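Local coordinates for TIGR00266 family protein (Pseudomonas aeruginosa, PDB 1YOX) that is of unknown function but belongs to the AIM24 family of the cupin clan, whose name refers to mitochondrial biogenesis, at residues A36-T41 against H89-A94. Residues are numbered along the deposited sequence; the frame is centred on the assembly and turned at random.
Sequences AMNYMT and HVAFAA
Met37 (selenomethionine) bends at chi2 and chi3, bringing its CE to Val90 CG1 at 3.4 Å, a tight contact in which the two side chains cross at about a right angle. They belong to antiparallel strands 37-40 and 88-92 of a four-stranded sheet, interrupted here by a classic beta bulge: Asn38 and Tyr39 together lie opposite Ala91. The extra residue puts Met37 and Met40 on the same face, with Val90 and Phe92. Large apolar side chains suit this buried side, where Phe80 of strand 78-82 packs against all four. Phe92 turns its ring edge to Ala36, and its CE2 lies 3.8 Å from Met37 CB. On the reverse face a small residue suits an aromatic neighbour: Ala91 CB sits over one face of the Tyr39 ring, offset toward its rim, a CH-pi contact, while the phenol OH is hydrogen-bonded to Glu21. Asn38 N to Ala91 O (2.8 Å) and Ala91 N to Tyr39 O (3.0 Å) grip the bulge. Beyond Tyr39 and Met40 the sheet continues into a second subunit. At the polar end Thr41's short hydroxyl can reach backbone: with chi1 at 57°, OG1, also hydrogen-bonded to Gln88, accepts His89 N at 2.8 Å, nearly straight at 173°.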
ATOM      1  N   ALA C  36       4.554   9.494 -12.810  1.00 36.57           N
ATOM      2  CA  ALA C  36       4.883   8.085 -12.564  1.00 36.78           C
ATOM      3  C   ALA C  36       6.387   7.703 -12.587  1.00 37.16           C
ATOM      4  O   ALA C  36       6.762   6.654 -12.058  1.00 37.17           O
ATOM      5  CB  ALA C  36       4.094   7.189 -13.473  1.00 35.68           C
HETATM    6  N   MSE C  37       7.244   8.542 -13.160  1.00 36.93           N
HETATM    7  CA  MSE C  37       8.663   8.209 -13.230  1.00 37.91           C
HETATM    8  C   MSE C  37       9.357   8.227 -11.858  1.00 36.80           C
HETATM    9  O   MSE C  37       9.206   9.188 -11.081  1.00 36.46           O
HETATM   10  CB  MSE C  37       9.393   9.128 -14.217  1.00 37.88           C
HETATM   11  CG  MSE C  37      10.102  10.296 -13.561  1.00 44.54           C
HETATM   12 SE   MSE C  37      11.974   9.896 -13.088  1.00 50.73          SE
HETATM   13  CE  MSE C  37      12.256   9.240 -14.826  1.00 51.50           C
ATOM     14  N   ASN C  38      10.118   7.174 -11.580  1.00 36.31           N
ATOM     15  CA  ASN C  38      10.928   7.075 -10.354  1.00 36.60           C
ATOM     16  C   ASN C  38      12.383   7.481 -10.564  1.00 37.09           C
ATOM     17  O   ASN C  38      12.983   8.122  -9.683  1.00 37.59           O
ATOM     18  CB  ASN C  38      10.987   5.652  -9.833  1.00 36.92           C
ATOM     19  CG  ASN C  38       9.638   5.073  -9.474  1.00 38.61           C
ATOM     20  OD1 ASN C  38       9.443   3.870  -9.631  1.00 43.58           O
ATOM     21  ND2 ASN C  38       8.724   5.887  -8.953  1.00 37.11           N
ATOM     22  N   TYR C  39      12.972   7.035 -11.680  1.00 36.43           N
ATOM     23  CA  TYR C  39      14.360   7.315 -11.992  1.00 36.60           C
ATOM     24  C   TYR C  39      14.681   7.120 -13.463  1.00 37.51           C
ATOM     25  O   TYR C  39      14.003   6.395 -14.182  1.00 36.77           O
ATOM     26  CB  TYR C  39      15.346   6.509 -11.107  1.00 36.12           C
ATOM     27  CG  TYR C  39      15.337   5.007 -11.350  1.00 35.48           C
ATOM     28  CD1 TYR C  39      14.649   4.163 -10.486  1.00 33.02           C
ATOM     29  CD2 TYR C  39      16.003   4.434 -12.444  1.00 35.31           C
ATOM     30  CE1 TYR C  39      14.607   2.804 -10.684  1.00 34.84           C
ATOM     31  CE2 TYR C  39      15.953   3.037 -12.659  1.00 36.65           C
ATOM     32  CZ  TYR C  39      15.254   2.236 -11.761  1.00 35.76           C
ATOM     33  OH  TYR C  39      15.168   0.860 -11.902  1.00 37.17           O
HETATM   34  N   MSE C  40      15.748   7.776 -13.891  1.00 38.63           N
HETATM   35  CA  MSE C  40      16.237   7.646 -15.247  1.00 41.37           C
HETATM   36  C   MSE C  40      17.744   7.823 -15.281  1.00 39.66           C
HETATM   37  O   MSE C  40      18.309   8.656 -14.562  1.00 39.43           O
HETATM   38  CB  MSE C  40      15.515   8.606 -16.219  1.00 41.06           C
HETATM   39  CG  MSE C  40      15.482  10.042 -15.803  1.00 43.50           C
HETATM   40 SE   MSE C  40      14.279  11.195 -16.883  1.00 49.61          SE
HETATM   41  CE  MSE C  40      14.481  12.758 -15.636  1.00 45.77           C
ATOM     42  N   THR C  41      18.376   7.001 -16.109  1.00 38.85           N
ATOM     43  CA  THR C  41      19.805   7.087 -16.397  1.00 38.15           C
ATOM     44  C   THR C  41      20.148   8.283 -17.290  1.00 38.92           C
ATOM     45  O   THR C  41      19.268   9.038 -17.730  1.00 38.11           O
ATOM     46  CB  THR C  41      20.362   5.742 -17.000  1.00 37.94           C
ATOM     47  OG1 THR C  41      19.629   5.408 -18.176  1.00 36.71           O
ATOM     48  CG2 THR C  41      20.258   4.597 -16.013  1.00 34.14           C
ATOM     49  N   HIS C  89      17.894   3.411 -19.197  1.00 39.54           N
ATOM     50  CA  HIS C  89      16.788   2.912 -18.408  1.00 38.39           C
ATOM     51  C   HIS C  89      15.974   4.047 -17.795  1.00 37.37           C
ATOM     52  O   HIS C  89      16.532   5.107 -17.432  1.00 37.11           O
ATOM     53  CB  HIS C  89      17.302   1.979 -17.318  1.00 37.93           C
ATOM     54  CG  HIS C  89      18.126   0.843 -17.836  1.00 39.99           C
ATOM     55  ND1 HIS C  89      17.602  -0.408 -18.098  1.00 39.52           N
ATOM     56  CD2 HIS C  89      19.450   0.764 -18.122  1.00 40.11           C
ATOM     57  CE1 HIS C  89      18.566  -1.200 -18.535  1.00 40.06           C
ATOM     58  NE2 HIS C  89      19.694  -0.512 -18.561  1.00 38.52           N
ATOM     59  N   VAL C  90      14.662   3.811 -17.692  1.00 35.73           N
ATOM     60  CA  VAL C  90      13.727   4.676 -16.961  1.00 34.40           C
ATOM     61  C   VAL C  90      12.712   3.776 -16.258  1.00 33.28           C
ATOM     62  O   VAL C  90      12.145   2.910 -16.900  1.00 32.39           O
ATOM     63  CB  VAL C  90      12.872   5.570 -17.897  1.00 34.79           C
ATOM     64  CG1 VAL C  90      12.280   6.745 -17.130  1.00 31.75           C
ATOM     65  CG2 VAL C  90      13.632   6.041 -19.101  1.00 36.19           C
ATOM     66  N   ALA C  91      12.452   4.011 -14.973  1.00 31.80           N
ATOM     67  CA  ALA C  91      11.453   3.245 -14.228  1.00 31.42           C
ATOM     68  C   ALA C  91      10.163   4.059 -13.900  1.00 31.87           C
ATOM     69  O   ALA C  91      10.216   5.291 -13.710  1.00 31.21           O
ATOM     70  CB  ALA C  91      12.067   2.638 -12.955  1.00 30.14           C
ATOM     71  N   PHE C  92       9.029   3.349 -13.845  1.00 31.47           N
ATOM     72  CA  PHE C  92       7.706   3.938 -13.621  1.00 31.53           C
ATOM     73  C   PHE C  92       6.963   3.120 -12.591  1.00 31.15           C
ATOM     74  O   PHE C  92       7.138   1.909 -12.551  1.00 30.40           O
ATOM     75  CB  PHE C  92       6.877   3.982 -14.919  1.00 31.89           C
ATOM     76  CG  PHE C  92       7.548   4.732 -16.029  1.00 32.43           C
ATOM     77  CD1 PHE C  92       8.181   4.038 -17.065  1.00 30.93           C
ATOM     78  CD2 PHE C  92       7.578   6.121 -16.021  1.00 33.14           C
ATOM     79  CE1 PHE C  92       8.811   4.700 -18.073  1.00 32.80           C
ATOM     80  CE2 PHE C  92       8.214   6.826 -17.025  1.00 34.89           C
ATOM     81  CZ  PHE C  92       8.829   6.121 -18.074  1.00 34.72           C
ATOM     82  N   ALA C  93       6.177   3.799 -11.742  1.00 30.18           N
ATOM     83  CA  ALA C  93       5.247   3.168 -10.771  1.00 30.01           C
ATOM     84  C   ALA C  93       4.006   4.052 -10.568  1.00 30.77           C
ATOM     85  O   ALA C  93       4.078   5.298 -10.652  1.00 30.12           O
ATOM     86  CB  ALA C  93       5.916   2.923  -9.457  1.00 28.57           C
ATOM     87  N   ALA C  94       2.865   3.406 -10.322  1.00 31.37           N
ATOM     88  CA  ALA C  94       1.624   4.130 -10.008  1.00 31.68           C
ATOM     89  C   ALA C  94       1.710   4.744  -8.590  1.00 31.77           C
ATOM     90  O   ALA C  94       2.520   4.305  -7.772  1.00 31.45           O
ATOM     91  CB  ALA C  94       0.433   3.206 -10.138  1.00 30.92           C
TER